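Local atomic coordinates of fosfomycin resistance protein FosX (Mesorhizobium loti, PDB entry 1R9C), a protein that catalyses the manganese-dependent hydration of the antibiotic fosfomycin and thereby confers resistance to it. Residues V31-T36 against R43-L48. Numbering follows the deposited sequence.
Sequences VYASDT and REKFFL
Asp35 and Arg43 meet side-on: NE and NH2 both bond to OD2, with NH2 at 2.7 Å from Asp35 OD2 and NE at 2.8 Å from the same oxygen. Carboxylate and guanidinium lie nearly coplanar, 12° apart, and a bend at chi3 (44°) turns the arginine head onto the acid. Beside this salt bridge, Ser34 OG accepts a bond from Glu44 N at 2.9 Å. Ser34 N donates to Glu44 O, which also takes a bond from a water that accepts the N-H of Asp35. Further along the antiparallel hairpin, Phe46 N donates to Tyr32 O at 3.0 Å. Val31 N bonds Phe46 O at 2.9 Å, while Tyr32 N adds a weak bond to that oxygen: a classic beta bulge. On the face bearing Tyr32 and Phe46, the tyrosine puts CD2 over one face of the phenylalanine ring, 3.7 Å from Phe46 CD1 and toward the rim, with the planes inclined by 31°. The methylene CG of Glu44 lies at the edge of the tyrosine ring, 3.8 Å from Tyr32 CE2. Val31 CG2 rests against Phe46 CB.

Outside the hairpin, Glu16 pairs with Arg43 NH2 and Gln58 holds NH1, fixing the guanidinium; Glu37 bonds Tyr32 OH, and Trp53 meets Phe46 edge-to-face. Leu128 and Arg127 of the second subunit pack on Tyr32 and Phe46, respectively, and that Arg127 forms a long, weak ion pair with Glu44. Strand 29-33 edges this VOC-fold sheet within the chain; strand 44-49 ties it to strand 52-58, near the manganese site. Held at N by Ser34 OG and at O by Ser34 N, Glu44 is presented beside Tyr32, consistent with its inferred role as proton acceptor in fosfomycin hydration.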
# COMPACT_ATOMS: atom_id res chain seq x y z
N VAL A 31 10.65 -11.45 8.54
CA VAL A 31 11.73 -10.91 9.38
C VAL A 31 11.35 -10.70 10.85
O VAL A 31 12.21 -10.41 11.69
CB VAL A 31 12.35 -9.62 8.80
CG1 VAL A 31 12.89 -9.87 7.35
CG2 VAL A 31 11.35 -8.51 8.77
N TYR A 32 10.06 -10.82 11.17
CA TYR A 32 9.61 -10.58 12.54
C TYR A 32 8.26 -11.22 12.77
O TYR A 32 7.40 -11.18 11.87
CB TYR A 32 9.48 -9.08 12.82
CG TYR A 32 8.81 -8.73 14.16
CD1 TYR A 32 9.54 -8.75 15.36
CD2 TYR A 32 7.45 -8.39 14.21
CE1 TYR A 32 8.92 -8.42 16.59
CE2 TYR A 32 6.83 -8.05 15.45
CZ TYR A 32 7.56 -8.07 16.61
OH TYR A 32 6.93 -7.75 17.79
N ALA A 33 8.08 -11.79 13.96
CA ALA A 33 6.78 -12.26 14.43
C ALA A 33 6.61 -11.91 15.91
O ALA A 33 7.44 -12.29 16.75
CB ALA A 33 6.61 -13.79 14.20
N SER A 34 5.54 -11.20 16.22
CA SER A 34 5.23 -10.85 17.61
C SER A 34 4.99 -12.08 18.48
O SER A 34 5.13 -12.01 19.70
CB SER A 34 4.07 -9.86 17.68
OG SER A 34 2.87 -10.48 17.31
N ASP A 35 4.66 -13.22 17.87
CA ASP A 35 4.53 -14.50 18.61
C ASP A 35 5.81 -15.02 19.29
O ASP A 35 5.73 -15.85 20.22
CB ASP A 35 3.97 -15.58 17.67
CG ASP A 35 2.47 -15.53 17.57
OD1 ASP A 35 1.82 -15.01 18.51
OD2 ASP A 35 1.84 -15.96 16.58
N THR A 36 6.97 -14.54 18.85
CA THR A 36 8.24 -14.82 19.54
C THR A 36 8.31 -14.11 20.91
O THR A 36 9.24 -14.33 21.69
CB THR A 36 9.46 -14.44 18.65
OG1 THR A 36 9.20 -14.82 17.28
CG2 THR A 36 10.68 -15.28 19.00
N ARG A 43 -1.29 -10.02 17.39
CA ARG A 43 -0.38 -10.80 16.55
C ARG A 43 -0.05 -10.10 15.24
O ARG A 43 -0.93 -9.78 14.46
CB ARG A 43 -1.01 -12.18 16.28
CG ARG A 43 -1.46 -12.87 17.57
CD ARG A 43 -1.78 -14.33 17.43
NE ARG A 43 -0.81 -15.06 16.63
CZ ARG A 43 -1.09 -15.66 15.46
NH1 ARG A 43 -2.32 -15.59 14.93
NH2 ARG A 43 -0.14 -16.32 14.82
N GLU A 44 1.24 -9.86 15.02
CA GLU A 44 1.68 -9.21 13.80
C GLU A 44 2.94 -9.90 13.27
O GLU A 44 3.66 -10.56 14.03
CB GLU A 44 1.91 -7.70 14.04
CG GLU A 44 3.13 -7.36 14.85
CD GLU A 44 3.17 -5.90 15.31
OE1 GLU A 44 2.73 -5.01 14.55
OE2 GLU A 44 3.65 -5.66 16.43
N LYS A 45 3.17 -9.76 11.96
CA LYS A 45 4.41 -10.19 11.34
C LYS A 45 4.87 -9.13 10.37
O LYS A 45 4.04 -8.43 9.79
CB LYS A 45 4.18 -11.47 10.52
CG LYS A 45 3.90 -12.73 11.35
CD LYS A 45 3.79 -13.89 10.43
CE LYS A 45 3.81 -15.22 11.14
NZ LYS A 45 4.18 -16.25 10.11
N PHE A 46 6.19 -9.02 10.20
CA PHE A 46 6.79 -8.13 9.21
C PHE A 46 7.49 -9.00 8.15
O PHE A 46 8.16 -10.01 8.48
CB PHE A 46 7.86 -7.24 9.83
CG PHE A 46 7.36 -6.29 10.89
CD1 PHE A 46 8.26 -5.76 11.80
CD2 PHE A 46 6.02 -5.89 10.95
CE1 PHE A 46 7.85 -4.85 12.78
CE2 PHE A 46 5.59 -5.01 11.92
CZ PHE A 46 6.50 -4.47 12.84
N PHE A 47 7.36 -8.58 6.88
CA PHE A 47 8.02 -9.25 5.79
C PHE A 47 8.77 -8.25 4.94
O PHE A 47 8.41 -7.06 4.89
CB PHE A 47 6.99 -9.94 4.87
CG PHE A 47 6.27 -11.09 5.51
CD1 PHE A 47 5.12 -10.87 6.29
CD2 PHE A 47 6.69 -12.38 5.30
CE1 PHE A 47 4.43 -11.93 6.85
CE2 PHE A 47 6.00 -13.47 5.89
CZ PHE A 47 4.88 -13.23 6.66
N LEU A 48 9.78 -8.77 4.24
CA LEU A 48 10.43 -8.01 3.17
C LEU A 48 10.17 -8.69 1.82
O LEU A 48 10.29 -9.93 1.67
CB LEU A 48 11.93 -7.87 3.41
CG LEU A 48 12.49 -6.84 4.40
CD1 LEU A 48 14.01 -7.01 4.62
CD2 LEU A 48 12.20 -5.43 3.87
O HOH W 1 3.14 -13.19 15.33